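Local atomic coordinates of fumarate lyase (PDB entry 3C8T), a protein that belongs to the fumarate lyase superfamily of largely helical enzymes and forms an assembly of four chains. Residues A36-I46 with R203-E214; I46-I55 with E93-G101. All blocks are in the same frame, centred on the assembly; numbering follows the deposited sequence.

Contact 1: A36-I46 with R203-E214; sequences ALARAQARLGI and RGLDVQRELARE
Arg-43 reaches from the last turn of its helix to two glutamates spaced one turn apart on the other. Arg-43 NE donates to Glu-210 OE1 at 3.0 Å, the oxygen lying in the guanidinium plane while carboxylate and guanidinium stand nearly perpendicular (88°); NH2 meets the same oxygen at a doubtfully short distance. Glu-214 OE1 accepts Arg-43 NH1 at 2.8 Å, approached from above the carboxylate plane. Arg-213 lies close by, and Glu-210 OE1 over its guanidinium face probably offsets the like charges.

A Schellman motif, with Gly-45 (positive phi) as C-prime residue, ends the helix. Separately, Arg-203 NH2 donates to Leu-44 O at 3.1 Å; Arg-203 NE is steadied by Asp-206 OD2.

Apolar contacts fill the middle. Val-207, CG1 anti to its backbone N (chi1 178°), sends that methyl to Leu-37 CD1 (3.6 Å) and CG2 tightly against Ile-46 CD1 (3.5 Å). Leu-44 is long enough to bring CD1 to Val-207 CA (3.6 Å) and Glu-210 CG. Small Ala-40 suits the close approach, its CB 3.7 Å from Glu-210 CB.

The axes of 36-43 and 204-214 come within 8.6 Å, their N-to-C directions 124° apart. Phe-190, in a loop, touches Leu-37 and Val-207; helix 49-61 packs against Ala-38 and Ala-42.

Contact 2: I46-I55 with E93-G101; sequences IIPEDAAAGI and EAGKYLHWG
With chi1 at 63°, Ile-47 places CG1 between its backbone N and carbonyl carbon, which leaves CG2 facing Trp-100. The indole swings out to meet it, chi1 of -175° setting Trp-100 CG opposite the backbone N. In the resulting CH-pi contact Ile-47 CG2 sits almost straight above the five-membered ring of Trp-100, 4.0 Å from its centroid and 8° off the normal. A branched residue suits the place because its branches serve different partners: CG2 touches Trp-100 and Tyr-97 CD1, while Ile-47 CD1 comes to Tyr-97 CB (4.1 Å). Ile-46 CG2 comes obliquely toward the indole near NE1.

Pro-48, at the N-cap position of helix 49-61, sets CG of its puckered ring over one face of Tyr-97 in a CH-pi contact, 3.9 Å from the ring centroid. Ala-51 CB presses obliquely on the same ring, 3.4 Å from Tyr-97 CD2.

Small residues let the backbones close in: Ala-51 and Ala-94 have CA atoms 4.4 Å apart, with Ala-94 CB 3.4 Å from Ala-51 O. A turn later Gly-54, lacking a side chain, makes room for Ala-94 CB (3.9 Å from Gly-54 CA). Ile-55 CG2 meets Leu-98 CD1 at 3.6 Å.

Shape and apolar contact carry the pairing. The start of helix 49-61 packs on the link between helices 80-91 and 104-140; helix 23-43 flanks Ile-47, Ala-52 and Ile-55, and Arg-379 of the second subunit bonds to the carbonyls of Lys-96, Leu-98 and His-99.

In the fold
Both contacts are partly buried and lie on the same side of the chain's centre, about 12 Å apart between their own centres. They share Ile-46, which follows the end of helix 23-43 and serves each with a different branch: CD1 in contact 1, CG2 in contact 2. Contact 1 joins two helices, combining an apolar middle with charged groups along a more exposed margin; contact 2 sets a helix start against an irregular link and relies on methyl, proline and aromatic surfaces. Gln-41 NE2 bridges them, probably hydrogen-bonded to Trp-100 O. The second subunit meets contact 1 through a weak bond to Arg-209 and packing on Leu-205, but grips backbone carbonyls of contact 2 through its arginine.

Contact 1: A36-I46 with R203-E214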
loop_
_atom_site.group_PDB
_atom_site.type_symbol
_atom_site.label_atom_id
_atom_site.label_comp_id
_atom_site.label_asym_id
_atom_site.label_seq_id
_atom_site.Cartn_x
_atom_site.Cartn_y
_atom_site.Cartn_z
ATOM N N ALA A 36 -34.642 -14.174 12.878
ATOM C CA ALA A 36 -34.677 -15.174 11.829
ATOM C C ALA A 36 -34.091 -16.468 12.369
ATOM O O ALA A 36 -34.563 -17.556 12.026
ATOM C CB ALA A 36 -33.927 -14.693 10.591
ATOM N N LEU A 37 -33.087 -16.374 13.235
ATOM C CA LEU A 37 -32.483 -17.592 13.818
ATOM C C LEU A 37 -33.494 -18.344 14.681
ATOM O O LEU A 37 -33.597 -19.573 14.587
ATOM C CB LEU A 37 -31.233 -17.264 14.622
ATOM C CG LEU A 37 -30.571 -18.405 15.414
ATOM C CD1 LEU A 37 -30.009 -19.524 14.524
ATOM C CD2 LEU A 37 -29.511 -17.824 16.266
ATOM N N ALA A 38 -34.246 -17.594 15.492
ATOM C CA ALA A 38 -35.332 -18.146 16.338
ATOM C C ALA A 38 -36.392 -18.838 15.500
ATOM O O ALA A 38 -36.842 -19.938 15.852
ATOM C CB ALA A 38 -35.979 -17.052 17.173
ATOM N N ARG A 39 -36.768 -18.200 14.389
ATOM C CA ARG A 39 -37.776 -18.741 13.490
ATOM C C ARG A 39 -37.322 -20.007 12.816
ATOM O O ARG A 39 -38.080 -20.986 12.730
ATOM C CB ARG A 39 -38.120 -17.732 12.408
ATOM C CG ARG A 39 -39.599 -17.635 12.154
ATOM C CD ARG A 39 -40.190 -16.507 12.974
ATOM N NE ARG A 39 -39.608 -15.220 12.572
ATOM C CZ ARG A 39 -39.971 -14.530 11.489
ATOM N NH1 ARG A 39 -40.937 -14.989 10.687
ATOM N NH2 ARG A 39 -39.370 -13.370 11.216
ATOM N N ALA A 40 -36.088 -19.987 12.316
ATOM C CA ALA A 40 -35.470 -21.168 11.733
ATOM C C ALA A 40 -35.460 -22.334 12.740
ATOM O O ALA A 40 -35.717 -23.469 12.391
ATOM C CB ALA A 40 -34.044 -20.847 11.245
ATOM N N GLN A 41 -35.181 -22.044 14.000
ATOM C CA GLN A 41 -35.084 -23.094 14.975
ATOM C C GLN A 41 -36.456 -23.665 15.378
ATOM O O GLN A 41 -36.562 -24.836 15.698
ATOM C CB GLN A 41 -34.275 -22.592 16.168
ATOM C CG GLN A 41 -32.786 -22.673 15.896
ATOM C CD GLN A 41 -31.961 -21.919 16.874
ATOM O OE1 GLN A 41 -32.437 -20.962 17.501
ATOM N NE2 GLN A 41 -30.700 -22.340 17.028
ATOM N N ALA A 42 -37.506 -22.837 15.338
ATOM C CA ALA A 42 -38.833 -23.279 15.723
ATOM C C ALA A 42 -39.394 -24.195 14.657
ATOM O O ALA A 42 -40.042 -25.196 14.985
ATOM C CB ALA A 42 -39.742 -22.115 15.964
ATOM N N ARG A 43 -39.139 -23.863 13.387
ATOM C CA ARG A 43 -39.504 -24.746 12.271
ATOM C C ARG A 43 -38.807 -26.106 12.301
ATOM O O ARG A 43 -39.377 -27.099 11.871
ATOM C CB ARG A 43 -39.251 -24.086 10.918
ATOM C CG ARG A 43 -40.290 -23.054 10.552
ATOM C CD ARG A 43 -40.345 -22.816 9.054
ATOM N NE ARG A 43 -39.069 -22.355 8.524
ATOM C CZ ARG A 43 -38.676 -21.082 8.473
ATOM N NH1 ARG A 43 -39.454 -20.097 8.931
ATOM N NH2 ARG A 43 -37.484 -20.798 7.956
ATOM N N LEU A 44 -37.576 -26.156 12.780
ATOM C CA LEU A 44 -36.844 -27.424 12.836
ATOM C C LEU A 44 -37.070 -28.121 14.170
ATOM O O LEU A 44 -36.390 -29.093 14.485
ATOM C CB LEU A 44 -35.334 -27.204 12.615
ATOM C CG LEU A 44 -34.896 -26.666 11.244
ATOM C CD1 LEU A 44 -33.627 -25.857 11.354
ATOM C CD2 LEU A 44 -34.747 -27.794 10.199
ATOM N N GLY A 45 -37.991 -27.585 14.969
ATOM C CA GLY A 45 -38.329 -28.137 16.289
ATOM C C GLY A 45 -37.212 -28.044 17.314
ATOM O O GLY A 45 -37.123 -28.866 18.224
ATOM N N ILE A 46 -36.354 -27.041 17.188
ATOM C CA ILE A 46 -35.179 -26.985 18.056
ATOM C C ILE A 46 -35.448 -26.155 19.295
ATOM O O ILE A 46 -34.894 -26.417 20.371
ATOM C CB ILE A 46 -33.888 -26.583 17.290
ATOM C CG1 ILE A 46 -33.422 -27.782 16.467
ATOM C CG2 ILE A 46 -32.777 -26.166 18.246
ATOM C CD1 ILE A 46 -32.525 -27.418 15.346
ATOM N N ARG A 203 -27.779 -31.044 14.522
ATOM C CA ARG A 203 -28.761 -30.296 13.736
ATOM C C ARG A 203 -28.191 -28.981 13.169
ATOM O O ARG A 203 -28.896 -28.203 12.505
ATOM C CB ARG A 203 -30.012 -30.007 14.585
ATOM C CG ARG A 203 -30.619 -31.205 15.334
ATOM C CD ARG A 203 -31.365 -32.162 14.418
ATOM N NE ARG A 203 -32.146 -31.506 13.356
ATOM C CZ ARG A 203 -33.376 -31.007 13.525
ATOM N NH1 ARG A 203 -34.014 -30.456 12.498
ATOM N NH2 ARG A 203 -33.963 -31.049 14.720
ATOM N N GLY A 204 -26.920 -28.729 13.426
ATOM C CA GLY A 204 -26.322 -27.441 13.051
ATOM C C GLY A 204 -26.496 -27.001 11.608
ATOM O O GLY A 204 -26.924 -25.888 11.350
ATOM N N LEU A 205 -26.175 -27.880 10.666
ATOM C CA LEU A 205 -26.282 -27.539 9.227
ATOM C C LEU A 205 -27.730 -27.266 8.757
ATOM O O LEU A 205 -27.947 -26.438 7.857
ATOM C CB LEU A 205 -25.630 -28.613 8.377
ATOM C CG LEU A 205 -24.127 -28.471 8.100
ATOM C CD1 LEU A 205 -23.386 -28.361 9.354
ATOM C CD2 LEU A 205 -23.584 -29.683 7.381
ATOM N N ASP A 206 -28.697 -27.964 9.374
ATOM C CA ASP A 206 -30.134 -27.710 9.157
ATOM C C ASP A 206 -30.507 -26.278 9.547
ATOM O O ASP A 206 -31.143 -25.556 8.788
ATOM C CB ASP A 206 -30.999 -28.698 9.969
ATOM C CG ASP A 206 -30.728 -30.128 9.617
ATOM O OD1 ASP A 206 -30.504 -30.405 8.409
ATOM O OD2 ASP A 206 -30.722 -30.981 10.546
ATOM N N VAL A 207 -30.093 -25.869 10.737
ATOM C CA VAL A 207 -30.325 -24.490 11.197
ATOM C C VAL A 207 -29.713 -23.445 10.234
ATOM O O VAL A 207 -30.380 -22.495 9.820
ATOM C CB VAL A 207 -29.773 -24.302 12.606
ATOM C CG1 VAL A 207 -29.964 -22.847 13.096
ATOM C CG2 VAL A 207 -30.433 -25.303 13.550
ATOM N N GLN A 208 -28.448 -23.665 9.874
ATOM C CA GLN A 208 -27.670 -22.755 9.020
ATOM C C GLN A 208 -28.357 -22.527 7.676
ATOM O O GLN A 208 -28.484 -21.381 7.210
ATOM C CB GLN A 208 -26.236 -23.313 8.812
ATOM C CG GLN A 208 -25.322 -22.378 8.052
ATOM C CD GLN A 208 -24.055 -23.031 7.622
ATOM O OE1 GLN A 208 -23.992 -23.577 6.525
ATOM N NE2 GLN A 208 -23.016 -22.988 8.478
ATOM N N ARG A 209 -28.788 -23.621 7.061
ATOM C CA ARG A 209 -29.549 -23.593 5.817
ATOM C C ARG A 209 -30.936 -22.951 5.938
ATOM O O ARG A 209 -31.328 -22.157 5.084
ATOM C CB ARG A 209 -29.691 -25.015 5.287
ATOM C CG ARG A 209 -28.389 -25.582 4.799
ATOM C CD ARG A 209 -28.475 -27.086 4.695
ATOM N NE ARG A 209 -27.202 -27.649 4.237
ATOM C CZ ARG A 209 -26.861 -28.923 4.405
ATOM N NH1 ARG A 209 -27.689 -29.754 5.037
ATOM N NH2 ARG A 209 -25.683 -29.362 3.966
ATOM N N GLU A 210 -31.686 -23.307 6.980
ATOM C CA GLU A 210 -32.959 -22.642 7.249
ATOM C C GLU A 210 -32.831 -21.133 7.432
ATOM O O GLU A 210 -33.665 -20.357 6.952
ATOM C CB GLU A 210 -33.650 -23.247 8.469
ATOM C CG GLU A 210 -34.646 -24.288 8.115
ATOM C CD GLU A 210 -35.597 -23.825 7.006
ATOM O OE1 GLU A 210 -36.450 -22.924 7.261
ATOM O OE2 GLU A 210 -35.471 -24.368 5.879
ATOM N N LEU A 211 -31.794 -20.738 8.153
ATOM C CA LEU A 211 -31.491 -19.343 8.422
ATOM C C LEU A 211 -31.155 -18.567 7.145
ATOM O O LEU A 211 -31.595 -17.448 6.977
ATOM C CB LEU A 211 -30.359 -19.252 9.444
ATOM C CG LEU A 211 -29.835 -17.867 9.816
ATOM C CD1 LEU A 211 -30.914 -17.096 10.498
ATOM C CD2 LEU A 211 -28.642 -18.012 10.740
ATOM N N ALA A 212 -30.412 -19.178 6.237
ATOM C CA ALA A 212 -30.111 -18.548 4.955
ATOM C C ALA A 212 -31.437 -18.257 4.221
ATOM O O ALA A 212 -31.640 -17.180 3.650
ATOM C CB ALA A 212 -29.220 -19.451 4.140
ATOM N N ARG A 213 -32.348 -19.225 4.283
ATOM C CA ARG A 213 -33.616 -19.130 3.609
ATOM C C ARG A 213 -34.421 -17.998 4.199
ATOM O O ARG A 213 -34.944 -17.190 3.461
ATOM C CB ARG A 213 -34.349 -20.465 3.684
ATOM C CG ARG A 213 -35.448 -20.617 2.651
ATOM C CD ARG A 213 -35.821 -22.088 2.427
ATOM N NE ARG A 213 -36.819 -22.639 3.362
ATOM C CZ ARG A 213 -37.712 -21.947 4.073
ATOM N NH1 ARG A 213 -37.784 -20.623 3.995
ATOM N NH2 ARG A 213 -38.551 -22.593 4.874
ATOM N N GLU A 214 -34.485 -17.909 5.525
ATOM C CA GLU A 214 -35.244 -16.855 6.202
ATOM C C GLU A 214 -34.775 -15.455 5.821
ATOM O O GLU A 214 -35.560 -14.527 5.783
ATOM C CB GLU A 214 -35.091 -16.969 7.726
ATOM C CG GLU A 214 -36.175 -17.694 8.458
ATOM C CD GLU A 214 -37.561 -17.091 8.201
ATOM O OE1 GLU A 214 -38.415 -17.828 7.661
ATOM O OE2 GLU A 214 -37.797 -15.888 8.513
#

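Contact 2: I46-I55 with E93-G101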
loop_
_atom_site.group_PDB
_atom_site.type_symbol
_atom_site.label_atom_id
_atom_site.label_comp_id
_atom_site.label_asym_id
_atom_site.label_seq_id
_atom_site.Cartn_x
_atom_site.Cartn_y
_atom_site.Cartn_z
ATOM N N ILE A 46 -36.354 -27.041 17.188
ATOM C CA ILE A 46 -35.179 -26.985 18.056
ATOM C C ILE A 46 -35.448 -26.155 19.295
ATOM O O ILE A 46 -34.894 -26.417 20.371
ATOM C CB ILE A 46 -33.888 -26.583 17.290
ATOM C CG1 ILE A 46 -33.422 -27.782 16.467
ATOM C CG2 ILE A 46 -32.777 -26.166 18.246
ATOM C CD1 ILE A 46 -32.525 -27.418 15.346
ATOM N N ILE A 47 -36.314 -25.167 19.136
ATOM C CA ILE A 47 -36.813 -24.388 20.255
ATOM C C ILE A 47 -38.339 -24.440 20.104
ATOM O O ILE A 47 -38.799 -24.720 19.000
ATOM C CB ILE A 47 -36.278 -22.923 20.252
ATOM C CG1 ILE A 47 -36.761 -22.149 19.014
ATOM C CG2 ILE A 47 -34.730 -22.883 20.379
ATOM C CD1 ILE A 47 -36.766 -20.647 19.232
ATOM N N PRO A 48 -39.111 -24.250 21.205
ATOM C CA PRO A 48 -40.579 -24.125 21.162
ATOM C C PRO A 48 -41.123 -23.079 20.193
ATOM O O PRO A 48 -40.586 -21.969 20.107
ATOM C CB PRO A 48 -40.959 -23.691 22.588
ATOM C CG PRO A 48 -39.670 -23.553 23.353
ATOM C CD PRO A 48 -38.610 -24.260 22.599
ATOM N N GLU A 49 -42.223 -23.429 19.532
ATOM C CA GLU A 49 -42.880 -22.539 18.581
ATOM C C GLU A 49 -43.367 -21.239 19.199
ATOM O O GLU A 49 -43.347 -20.227 18.537
ATOM C CB GLU A 49 -44.037 -23.258 17.874
ATOM C CG GLU A 49 -43.600 -24.103 16.693
ATOM C CD GLU A 49 -44.758 -24.905 16.091
ATOM O OE1 GLU A 49 -45.177 -25.925 16.689
ATOM O OE2 GLU A 49 -45.241 -24.515 15.006
ATOM N N ASP A 50 -43.805 -21.264 20.457
ATOM C CA ASP A 50 -44.244 -20.030 21.143
ATOM C C ASP A 50 -43.084 -19.163 21.601
ATOM O O ASP A 50 -43.218 -17.954 21.795
ATOM C CB ASP A 50 -45.175 -20.323 22.319
ATOM C CG ASP A 50 -44.917 -21.695 22.958
ATOM O OD1 ASP A 50 -43.883 -21.880 23.661
ATOM O OD2 ASP A 50 -45.762 -22.598 22.740
ATOM N N ALA A 51 -41.929 -19.783 21.771
ATOM C CA ALA A 51 -40.741 -19.027 22.089
ATOM C C ALA A 51 -40.351 -18.172 20.876
ATOM O O ALA A 51 -40.028 -17.000 21.026
ATOM C CB ALA A 51 -39.617 -19.967 22.498
ATOM N N ALA A 52 -40.403 -18.758 19.681
ATOM C CA ALA A 52 -40.103 -18.009 18.433
ATOM C C ALA A 52 -41.161 -16.946 18.128
ATOM O O ALA A 52 -40.823 -15.815 17.779
ATOM C CB ALA A 52 -39.895 -18.973 17.219
ATOM N N ALA A 53 -42.439 -17.311 18.298
ATOM C CA ALA A 53 -43.550 -16.366 18.153
ATOM C C ALA A 53 -43.348 -15.166 19.074
ATOM O O ALA A 53 -43.485 -14.017 18.660
ATOM C CB ALA A 53 -44.879 -17.072 18.465
ATOM N N GLY A 54 -42.993 -15.453 20.326
ATOM C CA GLY A 54 -42.760 -14.426 21.347
ATOM C C GLY A 54 -41.589 -13.551 20.943
ATOM O O GLY A 54 -41.655 -12.337 21.022
ATOM N N ILE A 55 -40.509 -14.177 20.500
ATOM C CA ILE A 55 -39.351 -13.421 20.028
ATOM C C ILE A 55 -39.735 -12.559 18.804
ATOM O O ILE A 55 -39.387 -11.382 18.745
ATOM C CB ILE A 55 -38.143 -14.369 19.708
ATOM C CG1 ILE A 55 -37.434 -14.805 21.008
ATOM C CG2 ILE A 55 -37.134 -13.710 18.703
ATOM C CD1 ILE A 55 -36.817 -16.158 20.899
ATOM N N GLU A 93 -40.373 -14.171 28.927
ATOM C CA GLU A 93 -39.946 -15.576 29.008
ATOM C C GLU A 93 -39.403 -16.169 27.701
ATOM O O GLU A 93 -38.434 -16.935 27.718
ATOM C CB GLU A 93 -41.066 -16.462 29.555
ATOM C CG GLU A 93 -41.149 -16.446 31.084
ATOM C CD GLU A 93 -39.954 -17.134 31.736
ATOM O OE1 GLU A 93 -39.794 -18.371 31.529
ATOM O OE2 GLU A 93 -39.184 -16.434 32.453
ATOM N N ALA A 94 -40.015 -15.805 26.576
ATOM C CA ALA A 94 -39.572 -16.288 25.268
ATOM C C ALA A 94 -38.120 -15.865 24.922
ATOM O O ALA A 94 -37.482 -16.487 24.070
ATOM C CB ALA A 94 -40.554 -15.828 24.176
ATOM N N GLY A 95 -37.609 -14.834 25.596
ATOM C CA GLY A 95 -36.288 -14.297 25.334
ATOM C C GLY A 95 -35.170 -15.243 25.738
ATOM O O GLY A 95 -34.004 -15.085 25.327
ATOM N N LYS A 96 -35.518 -16.242 26.542
ATOM C CA LYS A 96 -34.527 -17.185 27.000
ATOM C C LYS A 96 -34.089 -18.117 25.869
ATOM O O LYS A 96 -33.178 -18.932 26.068
ATOM C CB LYS A 96 -35.041 -17.971 28.224
ATOM C CG LYS A 96 -35.061 -17.144 29.553
ATOM C CD LYS A 96 -33.915 -16.054 29.626
ATOM C CE LYS A 96 -32.510 -16.575 30.074
ATOM N NZ LYS A 96 -31.487 -16.861 28.969
ATOM N N TYR A 97 -34.717 -18.015 24.693
ATOM C CA TYR A 97 -34.300 -18.881 23.588
ATOM C C TYR A 97 -33.552 -18.174 22.485
ATOM O O TYR A 97 -33.278 -18.768 21.435
ATOM C CB TYR A 97 -35.467 -19.653 23.001
ATOM C CG TYR A 97 -36.138 -20.571 23.987
ATOM C CD1 TYR A 97 -35.769 -21.913 24.090
ATOM C CD2 TYR A 97 -37.141 -20.080 24.827
ATOM C CE1 TYR A 97 -36.399 -22.745 24.986
ATOM C CE2 TYR A 97 -37.768 -20.882 25.720
ATOM C CZ TYR A 97 -37.406 -22.212 25.797
ATOM O OH TYR A 97 -38.068 -22.997 26.706
ATOM N N LEU A 98 -33.212 -16.920 22.752
ATOM C CA LEU A 98 -32.497 -16.059 21.833
ATOM C C LEU A 98 -31.052 -16.536 21.706
ATOM O O LEU A 98 -30.517 -17.166 22.638
ATOM C CB LEU A 98 -32.517 -14.638 22.382
ATOM C CG LEU A 98 -33.206 -13.383 21.804
ATOM C CD1 LEU A 98 -34.006 -13.558 20.536
ATOM C CD2 LEU A 98 -34.017 -12.683 22.888
ATOM N N HIS A 99 -30.432 -16.258 20.551
ATOM C CA HIS A 99 -29.009 -16.509 20.364
ATOM C C HIS A 99 -28.727 -17.930 20.804
ATOM O O HIS A 99 -27.880 -18.161 21.666
ATOM C CB HIS A 99 -28.216 -15.511 21.221
ATOM C CG HIS A 99 -26.768 -15.385 20.863
ATOM N ND1 HIS A 99 -26.314 -14.518 19.893
ATOM C CD2 HIS A 99 -25.663 -15.969 21.395
ATOM C CE1 HIS A 99 -24.995 -14.584 19.825
ATOM N NE2 HIS A 99 -24.575 -15.455 20.729
ATOM N N TRP A 100 -29.452 -18.891 20.252
ATOM C CA TRP A 100 -29.331 -20.279 20.717
ATOM C C TRP A 100 -28.369 -20.969 19.793
ATOM O O TRP A 100 -28.681 -21.177 18.623
ATOM C CB TRP A 100 -30.706 -20.938 20.645
ATOM C CG TRP A 100 -30.836 -22.332 21.190
ATOM C CD1 TRP A 100 -30.643 -23.518 20.511
ATOM C CD2 TRP A 100 -31.246 -22.690 22.510
ATOM N NE1 TRP A 100 -30.882 -24.590 21.345
ATOM C CE2 TRP A 100 -31.267 -24.112 22.572
ATOM C CE3 TRP A 100 -31.598 -21.953 23.646
ATOM C CZ2 TRP A 100 -31.630 -24.808 23.735
ATOM C CZ3 TRP A 100 -31.956 -22.640 24.801
ATOM C CH2 TRP A 100 -31.975 -24.066 24.832
ATOM N N GLY A 101 -27.178 -21.280 20.299
ATOM C CA GLY A 101 -26.148 -21.939 19.508
ATOM C C GLY A 101 -25.300 -20.992 18.669
ATOM O O GLY A 101 -24.340 -21.434 18.058
#